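Local coordinates for N-acetylglucosamine-6-phosphate deacetylase (Thermotoga maritima, PDB 1O12), which probably catalyses the metal-dependent removal of the acetyl group from N-acetylglucosamine 6-phosphate, a step in the breakdown of amino sugars, at residues Pro60-Val65 against Leu264-Ile269; Thr89-Thr94 against Ser120-His125; Val183-His188 against Arg206-Pro211; Glu237-Gly242 against Ala301-Phe306. All blocks are in the same frame, centred on the assembly; numbering follows the deposited sequence.

Contact 1. Residues Pro60-Val65 against Leu264-Ile269; sequences PHIHGV and LVTDSI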
loop_
_atom_site.group_PDB
_atom_site.type_symbol
_atom_site.label_atom_id
_atom_site.label_comp_id
_atom_site.label_asym_id
_atom_site.label_seq_id
_atom_site.Cartn_x
_atom_site.Cartn_y
_atom_site.Cartn_z
ATOM N N PRO A 60 0.036 23.550 -5.998
ATOM C CA PRO A 60 -0.581 24.024 -4.760
ATOM C C PRO A 60 0.371 24.058 -3.593
ATOM O O PRO A 60 -0.022 24.409 -2.480
ATOM C CB PRO A 60 -1.702 23.016 -4.551
ATOM C CG PRO A 60 -1.034 21.714 -4.983
ATOM C CD PRO A 60 -0.283 22.121 -6.240
ATOM N N HIS A 61 1.627 23.706 -3.848
ATOM C CA HIS A 61 2.609 23.651 -2.775
ATOM C C HIS A 61 4.006 24.033 -3.232
ATOM O O HIS A 61 4.773 23.170 -3.653
ATOM C CB HIS A 61 2.635 22.234 -2.186
ATOM C CG HIS A 61 3.299 22.149 -0.853
ATOM N ND1 HIS A 61 3.168 21.057 -0.025
ATOM C CD2 HIS A 61 4.103 23.021 -0.198
ATOM C CE1 HIS A 61 3.859 21.256 1.083
ATOM N NE2 HIS A 61 4.435 22.440 1.005
ATOM N N ILE A 62 4.330 25.323 -3.152
ATOM C CA ILE A 62 5.653 25.834 -3.517
ATOM C C ILE A 62 5.960 27.062 -2.644
ATOM O O ILE A 62 5.170 28.002 -2.599
ATOM C CB ILE A 62 5.736 26.223 -5.039
ATOM C CG1 ILE A 62 7.037 26.986 -5.324
ATOM C CG2 ILE A 62 4.544 27.042 -5.453
ATOM C CD1 ILE A 62 7.245 27.315 -6.806
ATOM N N HIS A 63 7.116 27.049 -1.981
ATOM C CA HIS A 63 7.546 28.134 -1.090
ATOM C C HIS A 63 8.196 29.311 -1.820
ATOM O O HIS A 63 7.916 30.469 -1.539
ATOM C CB HIS A 63 8.543 27.570 -0.060
ATOM C CG HIS A 63 8.017 26.392 0.690
ATOM N ND1 HIS A 63 7.155 26.519 1.754
ATOM C CD2 HIS A 63 8.129 25.060 0.456
ATOM C CE1 HIS A 63 6.754 25.320 2.142
ATOM N NE2 HIS A 63 7.328 24.417 1.368
ATOM N N GLY A 64 9.081 28.983 -2.756
ATOM C CA GLY A 64 9.805 29.985 -3.498
ATOM C C GLY A 64 10.539 29.261 -4.597
ATOM O O GLY A 64 10.451 28.028 -4.693
ATOM N N VAL A 65 11.245 30.016 -5.437
ATOM C CA VAL A 65 11.988 29.439 -6.547
ATOM C C VAL A 65 12.856 30.554 -7.156
ATOM O O VAL A 65 12.449 31.712 -7.157
ATOM C CB VAL A 65 10.994 28.831 -7.609
ATOM C CG1 VAL A 65 10.063 29.912 -8.152
ATOM C CG2 VAL A 65 11.763 28.190 -8.748
ATOM N N LEU A 264 0.424 16.222 -8.094
ATOM C CA LEU A 264 1.843 16.577 -8.220
ATOM C C LEU A 264 2.073 17.898 -7.501
ATOM O O LEU A 264 1.209 18.776 -7.490
ATOM C CB LEU A 264 2.252 16.659 -9.687
ATOM C CG LEU A 264 3.188 15.543 -10.154
ATOM C CD1 LEU A 264 2.896 14.266 -9.417
ATOM C CD2 LEU A 264 3.075 15.335 -11.649
ATOM N N VAL A 265 3.241 18.044 -6.907
ATOM C CA VAL A 265 3.556 19.238 -6.142
ATOM C C VAL A 265 5.075 19.464 -6.268
ATOM O O VAL A 265 5.835 18.535 -6.557
ATOM C CB VAL A 265 3.118 18.978 -4.654
ATOM C CG1 VAL A 265 4.201 19.302 -3.711
ATOM C CG2 VAL A 265 1.825 19.728 -4.336
ATOM N N THR A 266 5.533 20.678 -6.028
ATOM C CA THR A 266 6.945 20.949 -6.143
ATOM C C THR A 266 7.646 21.051 -4.777
ATOM O O THR A 266 8.717 20.466 -4.594
ATOM C CB THR A 266 7.136 22.239 -7.003
ATOM O OG1 THR A 266 8.189 22.039 -7.950
ATOM C CG2 THR A 266 7.405 23.448 -6.146
ATOM N N ASP A 267 7.028 21.748 -3.815
ATOM C CA ASP A 267 7.592 21.948 -2.474
ATOM C C ASP A 267 8.954 22.607 -2.656
ATOM O O ASP A 267 9.867 22.459 -1.848
ATOM C CB ASP A 267 7.725 20.608 -1.724
ATOM C CG ASP A 267 8.065 20.779 -0.206
ATOM O OD1 ASP A 267 7.450 21.616 0.511
ATOM O OD2 ASP A 267 8.948 20.035 0.284
ATOM N N SER A 268 9.067 23.335 -3.749
ATOM C CA SER A 268 10.268 24.045 -4.116
ATOM C C SER A 268 10.563 25.214 -3.166
ATOM O O SER A 268 9.655 25.811 -2.571
ATOM C CB SER A 268 10.084 24.561 -5.546
ATOM O OG SER A 268 11.094 25.442 -5.972
ATOM N N ILE A 269 11.838 25.530 -3.004
ATOM C CA ILE A 269 12.203 26.673 -2.177
ATOM C C ILE A 269 12.962 27.677 -3.054
ATOM O O ILE A 269 13.279 27.373 -4.203
ATOM C CB ILE A 269 13.062 26.257 -0.970
ATOM C CG1 ILE A 269 14.357 25.594 -1.439
ATOM C CG2 ILE A 269 12.248 25.343 -0.074
ATOM C CD1 ILE A 269 15.236 25.104 -0.291
#

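Contact 2. Residues Thr89-Thr94 against Ser120-His125; sequences TFLATT and SLLGVH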
loop_
_atom_site.group_PDB
_atom_site.type_symbol
_atom_site.label_atom_id
_atom_site.label_comp_id
_atom_site.label_asym_id
_atom_site.label_seq_id
_atom_site.Cartn_x
_atom_site.Cartn_y
_atom_site.Cartn_z
ATOM N N THR A 89 -1.452 28.200 -12.371
ATOM C CA THR A 89 -2.167 28.423 -11.127
ATOM C C THR A 89 -1.269 27.880 -10.029
ATOM O O THR A 89 -0.795 26.743 -10.104
ATOM C CB THR A 89 -3.519 27.676 -11.016
ATOM O OG1 THR A 89 -4.400 28.083 -12.064
ATOM C CG2 THR A 89 -4.191 28.010 -9.683
ATOM N N PHE A 90 -1.013 28.699 -9.020
ATOM C CA PHE A 90 -0.199 28.255 -7.907
ATOM C C PHE A 90 -0.640 28.894 -6.591
ATOM O O PHE A 90 -1.425 29.856 -6.548
ATOM C CB PHE A 90 1.283 28.501 -8.182
ATOM C CG PHE A 90 1.747 29.930 -7.951
ATOM C CD1 PHE A 90 2.464 30.268 -6.788
ATOM C CD2 PHE A 90 1.574 30.897 -8.925
ATOM C CE1 PHE A 90 3.007 31.557 -6.624
ATOM C CE2 PHE A 90 2.103 32.159 -8.772
ATOM C CZ PHE A 90 2.826 32.495 -7.617
ATOM N N LEU A 91 -0.146 28.295 -5.520
ATOM C CA LEU A 91 -0.429 28.709 -4.164
ATOM C C LEU A 91 0.923 28.929 -3.495
ATOM O O LEU A 91 1.699 27.978 -3.293
ATOM C CB LEU A 91 -1.209 27.590 -3.455
ATOM C CG LEU A 91 -2.659 27.720 -2.979
ATOM C CD1 LEU A 91 -3.489 28.557 -3.927
ATOM C CD2 LEU A 91 -3.231 26.304 -2.793
ATOM N N ALA A 92 1.204 30.196 -3.195
ATOM C CA ALA A 92 2.425 30.606 -2.504
ATOM C C ALA A 92 2.251 30.004 -1.117
ATOM O O ALA A 92 1.337 30.340 -0.399
ATOM C CB ALA A 92 2.495 32.120 -2.441
ATOM N N THR A 93 3.136 29.098 -0.757
ATOM C CA THR A 93 3.045 28.366 0.494
ATOM C C THR A 93 3.948 28.899 1.574
ATOM O O THR A 93 5.114 29.191 1.340
ATOM C CB THR A 93 3.370 26.872 0.227
ATOM O OG1 THR A 93 2.689 26.471 -0.972
ATOM C CG2 THR A 93 2.921 25.977 1.389
ATOM N N THR A 94 3.406 29.010 2.773
ATOM C CA THR A 94 4.173 29.512 3.900
ATOM C C THR A 94 4.737 28.355 4.704
ATOM O O THR A 94 4.505 27.184 4.394
ATOM C CB THR A 94 3.266 30.309 4.832
ATOM O OG1 THR A 94 2.199 29.457 5.285
ATOM C CG2 THR A 94 2.663 31.506 4.100
ATOM N N SER A 120 -1.523 34.056 -11.961
ATOM C CA SER A 120 -1.579 32.624 -11.742
ATOM C C SER A 120 -1.673 32.355 -10.233
ATOM O O SER A 120 -1.901 31.233 -9.804
ATOM C CB SER A 120 -0.352 31.935 -12.379
ATOM O OG SER A 120 0.876 32.562 -12.009
ATOM N N LEU A 121 -1.537 33.397 -9.426
ATOM C CA LEU A 121 -1.625 33.231 -7.981
ATOM C C LEU A 121 -3.071 33.090 -7.487
ATOM O O LEU A 121 -3.844 34.040 -7.488
ATOM C CB LEU A 121 -0.956 34.404 -7.292
ATOM C CG LEU A 121 -1.118 34.462 -5.777
ATOM C CD1 LEU A 121 -0.189 33.448 -5.115
ATOM C CD2 LEU A 121 -0.774 35.872 -5.281
ATOM N N LEU A 122 -3.430 31.892 -7.062
ATOM C CA LEU A 122 -4.770 31.630 -6.575
ATOM C C LEU A 122 -4.878 32.113 -5.143
ATOM O O LEU A 122 -5.931 32.531 -4.689
ATOM C CB LEU A 122 -5.049 30.140 -6.599
ATOM C CG LEU A 122 -6.479 29.595 -6.782
ATOM C CD1 LEU A 122 -6.745 28.532 -5.738
ATOM C CD2 LEU A 122 -7.509 30.685 -6.741
ATOM N N GLY A 123 -3.780 32.044 -4.423
ATOM C CA GLY A 123 -3.812 32.467 -3.045
ATOM C C GLY A 123 -2.632 31.960 -2.245
ATOM O O GLY A 123 -1.516 31.772 -2.766
ATOM N N VAL A 124 -2.903 31.691 -0.974
ATOM C CA VAL A 124 -1.872 31.257 -0.075
ATOM C C VAL A 124 -2.153 29.926 0.579
ATOM O O VAL A 124 -3.269 29.675 1.022
ATOM C CB VAL A 124 -1.654 32.329 1.009
ATOM C CG1 VAL A 124 -0.757 31.792 2.142
ATOM C CG2 VAL A 124 -1.034 33.558 0.357
ATOM N N HIS A 125 -1.130 29.075 0.616
ATOM C CA HIS A 125 -1.230 27.760 1.258
ATOM C C HIS A 125 -0.455 27.893 2.555
ATOM O O HIS A 125 0.774 28.125 2.565
ATOM C CB HIS A 125 -0.631 26.653 0.376
ATOM C CG HIS A 125 -0.553 25.313 1.040
ATOM N ND1 HIS A 125 -0.125 24.179 0.375
ATOM C CD2 HIS A 125 -0.811 24.927 2.313
ATOM C CE1 HIS A 125 -0.120 23.155 1.211
ATOM N NE2 HIS A 125 -0.531 23.581 2.394
#

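Contact 3. Residues Val183-His188 against Arg206-Pro211; sequences VLSAGH and RITHFP. With FE (Fe (III) ion), chain C.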
loop_
_atom_site.group_PDB
_atom_site.type_symbol
_atom_site.label_atom_id
_atom_site.label_comp_id
_atom_site.label_asym_id
_atom_site.label_seq_id
_atom_site.Cartn_x
_atom_site.Cartn_y
_atom_site.Cartn_z
ATOM N N VAL A 183 -9.199 24.707 1.544
ATOM C CA VAL A 183 -9.091 23.254 1.547
ATOM C C VAL A 183 -8.168 22.818 2.697
ATOM O O VAL A 183 -7.061 23.342 2.832
ATOM C CB VAL A 183 -8.480 22.706 0.201
ATOM C CG1 VAL A 183 -8.226 21.193 0.318
ATOM C CG2 VAL A 183 -9.409 22.995 -0.993
ATOM N N LEU A 184 -8.628 21.887 3.534
ATOM C CA LEU A 184 -7.798 21.371 4.627
ATOM C C LEU A 184 -6.950 20.183 4.151
ATOM O O LEU A 184 -7.387 19.392 3.333
ATOM C CB LEU A 184 -8.666 20.924 5.809
ATOM C CG LEU A 184 -9.344 22.050 6.590
ATOM C CD1 LEU A 184 -10.028 21.456 7.819
ATOM C CD2 LEU A 184 -8.293 23.103 7.003
ATOM N N SER A 185 -5.738 20.054 4.654
ATOM C CA SER A 185 -4.889 18.944 4.240
ATOM C C SER A 185 -4.096 18.430 5.441
ATOM O O SER A 185 -3.519 19.219 6.185
ATOM C CB SER A 185 -3.923 19.386 3.111
ATOM O OG SER A 185 -3.401 18.262 2.386
ATOM N N ALA A 186 -4.061 17.120 5.634
ATOM C CA ALA A 186 -3.346 16.548 6.774
ATOM C C ALA A 186 -1.885 16.324 6.424
ATOM O O ALA A 186 -1.560 15.832 5.334
ATOM C CB ALA A 186 -3.994 15.234 7.200
ATOM N N GLY A 187 -1.017 16.703 7.358
ATOM C CA GLY A 187 0.417 16.560 7.191
ATOM C C GLY A 187 1.136 16.979 8.461
ATOM O O GLY A 187 0.566 17.690 9.301
ATOM N N HIS A 188 2.387 16.522 8.604
ATOM C CA HIS A 188 3.226 16.814 9.772
ATOM C C HIS A 188 2.499 16.382 11.022
ATOM O O HIS A 188 2.329 17.150 11.951
ATOM C CB HIS A 188 3.527 18.303 9.813
ATOM C CG HIS A 188 4.362 18.762 8.665
ATOM N ND1 HIS A 188 5.703 18.440 8.544
ATOM C CD2 HIS A 188 4.047 19.488 7.564
ATOM C CE1 HIS A 188 6.177 18.956 7.423
ATOM N NE2 HIS A 188 5.193 19.596 6.809
ATOM N N ARG A 206 -7.456 15.118 1.953
ATOM C CA ARG A 206 -6.170 15.334 1.333
ATOM C C ARG A 206 -4.988 15.166 2.320
ATOM O O ARG A 206 -5.101 15.485 3.505
ATOM C CB ARG A 206 -6.210 16.746 0.726
ATOM C CG ARG A 206 -5.079 17.160 -0.175
ATOM C CD ARG A 206 -5.272 18.611 -0.517
ATOM N NE ARG A 206 -4.360 19.069 -1.540
ATOM C CZ ARG A 206 -3.058 19.295 -1.371
ATOM N NH1 ARG A 206 -2.502 19.103 -0.183
ATOM N NH2 ARG A 206 -2.319 19.720 -2.413
ATOM N N ILE A 207 -3.864 14.647 1.829
ATOM C CA ILE A 207 -2.658 14.489 2.648
ATOM C C ILE A 207 -1.452 15.258 2.026
ATOM O O ILE A 207 -1.165 15.114 0.825
ATOM C CB ILE A 207 -2.337 13.016 2.829
ATOM C CG1 ILE A 207 -3.445 12.376 3.670
ATOM C CG2 ILE A 207 -0.958 12.856 3.499
ATOM C CD1 ILE A 207 -3.242 10.923 3.952
ATOM N N THR A 208 -0.787 16.089 2.845
ATOM C CA THR A 208 0.338 16.939 2.419
ATOM C C THR A 208 1.648 16.141 2.297
ATOM O O THR A 208 2.030 15.394 3.205
ATOM C CB THR A 208 0.474 18.193 3.396
ATOM O OG1 THR A 208 -0.722 18.967 3.311
ATOM C CG2 THR A 208 1.655 19.106 3.036
ATOM N N HIS A 209 2.330 16.360 1.173
ATOM C CA HIS A 209 3.532 15.621 0.752
ATOM C C HIS A 209 3.710 14.261 1.430
ATOM O O HIS A 209 4.511 14.085 2.351
ATOM C CB HIS A 209 4.825 16.467 0.814
ATOM C CG HIS A 209 5.079 17.126 2.127
ATOM N ND1 HIS A 209 4.820 16.516 3.331
ATOM C CD2 HIS A 209 5.578 18.350 2.423
ATOM C CE1 HIS A 209 5.142 17.339 4.315
ATOM N NE2 HIS A 209 5.602 18.459 3.790
ATOM N N PHE A 210 2.896 13.318 0.950
ATOM C CA PHE A 210 2.852 11.924 1.396
ATOM C C PHE A 210 4.104 11.215 0.873
ATOM O O PHE A 210 4.456 11.347 -0.300
ATOM C CB PHE A 210 1.598 11.267 0.801
ATOM C CG PHE A 210 1.449 9.798 1.114
ATOM C CD1 PHE A 210 0.634 9.379 2.160
ATOM C CD2 PHE A 210 2.105 8.835 0.343
ATOM C CE1 PHE A 210 0.468 8.040 2.440
ATOM C CE2 PHE A 210 1.952 7.487 0.611
ATOM C CZ PHE A 210 1.131 7.082 1.661
ATOM N N PRO A 211 4.773 10.426 1.723
ATOM C CA PRO A 211 4.435 10.162 3.123
ATOM C C PRO A 211 5.396 10.876 4.065
ATOM O O PRO A 211 5.513 10.500 5.233
ATOM C CB PRO A 211 4.610 8.672 3.214
ATOM C CG PRO A 211 5.902 8.518 2.461
ATOM C CD PRO A 211 5.742 9.423 1.248
HETATM FE FE FE C . 6.365 20.260 5.032
HETATM O O HOH W 1 3.124 15.195 6.007
#

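Contact 4. Residues Glu237-Gly242 against Ala301-Phe306; sequences ELICDG and AGSTLF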
loop_
_atom_site.group_PDB
_atom_site.type_symbol
_atom_site.label_atom_id
_atom_site.label_comp_id
_atom_site.label_asym_id
_atom_site.label_seq_id
_atom_site.Cartn_x
_atom_site.Cartn_y
_atom_site.Cartn_z
ATOM N N GLU A 237 -0.432 14.290 -2.071
ATOM C CA GLU A 237 0.469 15.060 -2.890
ATOM C C GLU A 237 1.837 14.355 -2.830
ATOM O O GLU A 237 2.212 13.814 -1.810
ATOM C CB GLU A 237 0.484 16.553 -2.467
ATOM C CG GLU A 237 1.237 16.946 -1.245
ATOM C CD GLU A 237 1.133 18.449 -0.937
ATOM O OE1 GLU A 237 1.998 18.940 -0.193
ATOM O OE2 GLU A 237 0.195 19.143 -1.409
ATOM N N LEU A 238 2.541 14.320 -3.952
ATOM C CA LEU A 238 3.831 13.659 -4.028
ATOM C C LEU A 238 4.938 14.553 -4.613
ATOM O O LEU A 238 4.739 15.205 -5.630
ATOM C CB LEU A 238 3.729 12.424 -4.919
ATOM C CG LEU A 238 2.682 11.324 -4.821
ATOM C CD1 LEU A 238 3.083 10.244 -5.849
ATOM C CD2 LEU A 238 2.597 10.726 -3.402
ATOM N N ILE A 239 6.104 14.574 -3.983
ATOM C CA ILE A 239 7.217 15.356 -4.516
ATOM C C ILE A 239 8.066 14.400 -5.360
ATOM O O ILE A 239 8.798 13.594 -4.798
ATOM C CB ILE A 239 8.082 15.941 -3.383
ATOM C CG1 ILE A 239 7.249 16.907 -2.538
ATOM C CG2 ILE A 239 9.323 16.640 -3.969
ATOM C CD1 ILE A 239 7.856 17.192 -1.173
ATOM N N CYS A 240 7.981 14.479 -6.691
ATOM C CA CYS A 240 8.733 13.560 -7.535
ATOM C C CYS A 240 10.137 13.924 -7.931
ATOM O O CYS A 240 10.448 14.002 -9.113
ATOM C CB CYS A 240 7.959 13.250 -8.790
ATOM S SG CYS A 240 6.521 12.356 -8.386
ATOM N N ASP A 241 10.988 14.089 -6.934
ATOM C CA ASP A 241 12.362 14.468 -7.153
ATOM C C ASP A 241 13.329 13.314 -6.975
ATOM O O ASP A 241 14.538 13.499 -7.087
ATOM C CB ASP A 241 12.752 15.605 -6.209
ATOM C CG ASP A 241 12.555 15.252 -4.754
ATOM O OD1 ASP A 241 12.791 16.149 -3.918
ATOM O OD2 ASP A 241 12.171 14.103 -4.435
ATOM N N GLY A 242 12.796 12.133 -6.695
ATOM C CA GLY A 242 13.642 10.963 -6.515
ATOM C C GLY A 242 14.279 10.874 -5.144
ATOM O O GLY A 242 14.894 9.858 -4.815
ATOM N N ALA A 301 14.752 19.752 3.519
ATOM C CA ALA A 301 14.167 21.072 3.712
ATOM C C ALA A 301 13.539 21.597 2.414
ATOM O O ALA A 301 13.970 22.632 1.906
ATOM C CB ALA A 301 15.235 22.040 4.194
ATOM N N GLY A 302 12.522 20.898 1.895
ATOM C CA GLY A 302 11.881 21.311 0.656
ATOM C C GLY A 302 12.582 20.634 -0.513
ATOM O O GLY A 302 13.139 19.554 -0.336
ATOM N N SER A 303 12.567 21.255 -1.692
ATOM C CA SER A 303 13.240 20.693 -2.867
ATOM C C SER A 303 13.662 21.802 -3.818
ATOM O O SER A 303 13.371 22.980 -3.599
ATOM C CB SER A 303 12.307 19.757 -3.653
ATOM O OG SER A 303 11.479 20.497 -4.552
ATOM N N THR A 304 14.343 21.416 -4.885
ATOM C CA THR A 304 14.748 22.384 -5.911
ATOM C C THR A 304 14.131 21.892 -7.231
ATOM O O THR A 304 14.540 22.265 -8.318
ATOM C CB THR A 304 16.294 22.500 -6.027
ATOM O OG1 THR A 304 16.853 21.236 -6.406
ATOM C CG2 THR A 304 16.881 22.927 -4.694
ATOM N N LEU A 305 13.106 21.060 -7.089
ATOM C CA LEU A 305 12.387 20.459 -8.195
ATOM C C LEU A 305 11.549 21.471 -8.984
ATOM O O LEU A 305 10.718 22.151 -8.399
ATOM C CB LEU A 305 11.483 19.367 -7.622
ATOM C CG LEU A 305 10.651 18.534 -8.597
ATOM C CD1 LEU A 305 11.557 17.770 -9.527
ATOM C CD2 LEU A 305 9.772 17.594 -7.813
ATOM N N PHE A 306 11.779 21.587 -10.294
ATOM C CA PHE A 306 10.971 22.485 -11.129
ATOM C C PHE A 306 9.711 21.700 -11.474
ATOM O O PHE A 306 9.784 20.494 -11.694
ATOM C CB PHE A 306 11.687 22.878 -12.428
ATOM C CG PHE A 306 12.763 23.920 -12.255
ATOM C CD1 PHE A 306 12.832 24.702 -11.111
ATOM C CD2 PHE A 306 13.707 24.140 -13.268
ATOM C CE1 PHE A 306 13.814 25.683 -10.974
ATOM C CE2 PHE A 306 14.694 25.126 -13.129
ATOM C CZ PHE A 306 14.742 25.891 -11.985
#

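Contact 1. Residues Pro60-Val65 against Leu264-Ile269
The backbones of His61-Gly64 and Asp267-Ile269 run in broadly similar directions, joined where Asp267 N donates to His61 O (2.7 Å) and where Ser268 O receives two protons, from His63 N at 2.9 Å and from Gly64 N. Ser268 returns a bond through its side chain: OG donates to Gly64 O over 3.0 Å, in the carbonyl plane. Upstream the contact is apolar, with Val265 CG2 wedged against His61 CB at 3.4 Å and against the ring carbon CG of Pro60. Strands 52-59 and 262-265 are the first and last of the (βα)8 barrel of the amidohydrolase superfamily, and the contact joins the chain leaving their C-terminal ends. The sequence His61-Ile62-His63 matches the superfamily's His-x-His motif, and Asp267, the predicted proton donor/acceptor, follows the eighth strand. Asp267 OD1 is met by His63 NE2 (2.9 Å) on the anti side but well out of the carboxylate plane, and close to that of the imidazole; ring and carboxylate are turned 69° apart. A leucine in place of His63 would probably leave this oxygen without its N-H partner and the carboxylate freer to turn. The carboxylate carbon also sits over one face of His61, whose ring is held by Glu237 at ND1 and Glu127 at NE2; with CG anti to the backbone N (chi1 -164°), that ring lies alongside Asp267.

Contact 2. Residues Thr89-Thr94 against Ser120-His125
Thr93 and His125 stand side by side at the C-terminal ends of two parallel strands, the outer members of a β-α-β crossover in the barrel: strand 87-93, helix 99-115, strand 121-127. Backbone bonds pass back and forth between them, among them Phe90 N to Ser120 O, His125 N to Ala92 O and Thr94 N to His125 O (2.8 Å). His125 can be followed outward. Its CB lies 3.6 Å from Thr93 OG1; CG, placed anti to the backbone N (chi1 173°), runs beneath the Thr93 methyl, CG2, which rests 3.8 Å from the ring centroid in a CH-pi contact; farther out, ND1 bonds to Pro60 O and NE2 to Thr163, so both nitrogens fix the ring's rotation. Thr93 OG1 meanwhile donates to Leu91 O over 2.9 Å and receives Ile62 N. An alanine here is likely to bare that face of the imidazole and to leave Ile62 N without its acceptor. On the sheet face of Phe90 and Ala92, Leu121 CD1 sits over the Phe90 ring and also meets Ala92 CB at 4.0 Å. At the rim of the same ring, in its plane, Ser120 OG comes within 3.5 Å of Phe90 CE2.

Contact 3. Residues Val183-His188 against Arg206-Pro211
Ala186 makes the two backbone bonds that tie strand 183-186 to the short strand 206-207: its N donates to Arg206 O at 2.9 Å, and its O accepts from Thr208 N at 2.6 Å, both nearly straight at the hydrogen (167°). Just beyond, a β-carbon on Gly187 would collide with Thr208 CB, so the close approach of the chains favours glycine there. A second group of bonds runs between side chains, round a buried hydroxyl. Ser185 OG receives Arg206 NH1 at 2.8 Å, in the guanidinium plane, and shares a hydrogen bond of 2.9 Å with Thr208 OG1. Arg206 reaches it through a chain extended from CG to NE (chi2 -174°), while its NE and NH2 form salt bridges to Glu336 and Glu237; Thr208 OG1 is bonded in turn to Thr163. One water belongs to the contact, accepting from His188 N and lying 3.0 Å from Thr208 O. The third kind of interaction is coordination. His188 NE2 and His209 NE2 bind the iron(III) ion at 2.2 and 2.3 Å, their rings nearly perpendicular (85°); the two NE2 atoms lie close because both bind the metal and are not hydrogen-bonded. Glu127 is the third protein ligand, completing a single-metal site in which histidines after the fifth and sixth barrel strands bind the cation, as is usual in the amidohydrolase superfamily.

Contact 4. Residues Glu237-Gly242 against Ala301-Phe306
Leu305 pushes its forked end into the bend that follows strand 235-239, and more of its surface is buried here than that of any other residue of the pair. CG lies anti to the backbone N (chi1 -178°), which carries both methyls across to the other segment. CD2 does most of the touching: it meets the carbonyl carbon C of Cys240 at 3.7 Å, CB of Asp241 at 3.9 Å and the branch methyl CG2 of Ile239 at 4.0 Å. CD1 lies alongside, 3.9 Å from Cys240 O. The receiving surface is shaped by an inverse gamma turn centred on Cys240, closed by a weak bond from Asp241 N to Ile239 O. Residues 237-242 carry the seventh strand of the (βα)8 barrel into the loop beyond it, and residues 301-306 belong to the loop that leads into helix 307-318, with Phe306 as its N-cap residue; Cys240 O is held by Asn313 of that helix, and Leu305 also packs on Ala310. Asp241, second in buried area, approaches the loop with CB against Leu305 and with OD1 3.6 Å from Ser303 CB, a van der Waals touch. Its carboxylate is committed elsewhere, OD1 to ND1 of His244, a predicted substrate-binding residue, and OD2 to the backbone N of Val243, which hold it steady beside the loop. Ser303 meets Asp241 through CB, while its hydroxyl is engaged elsewhere: OG accepts from Leu305 N at 3.1 Å, forming an ST turn, and donates to Thr266 O. The turn probably helps to aim Leu305, just downstream of Ala301 and Gly302, also predicted to bind substrate.

How the contacts relate
All four contacts lie in the (βα)8 barrel, at or leading towards the strand ends that face the metal site. Contacts 2 and 3 follow in turn within the interval that contact 1 spans, and contact 4 interlocks with contact 1, its first segment preceding 264-269 and its second following it. Centre to centre, contact 1 lies about 9 Å from contact 2 and about 8 Å from contact 4, whereas contacts 2 and 4 are about 17 Å apart. Strands 206-207, 235-239 and 262-265 are neighbours in one parallel sheet, linking contacts 3, 4 and 1. Glu237 bonds to His61, to Arg206 and to the backbone of the metal ligand His209, tying these three together beside the metal.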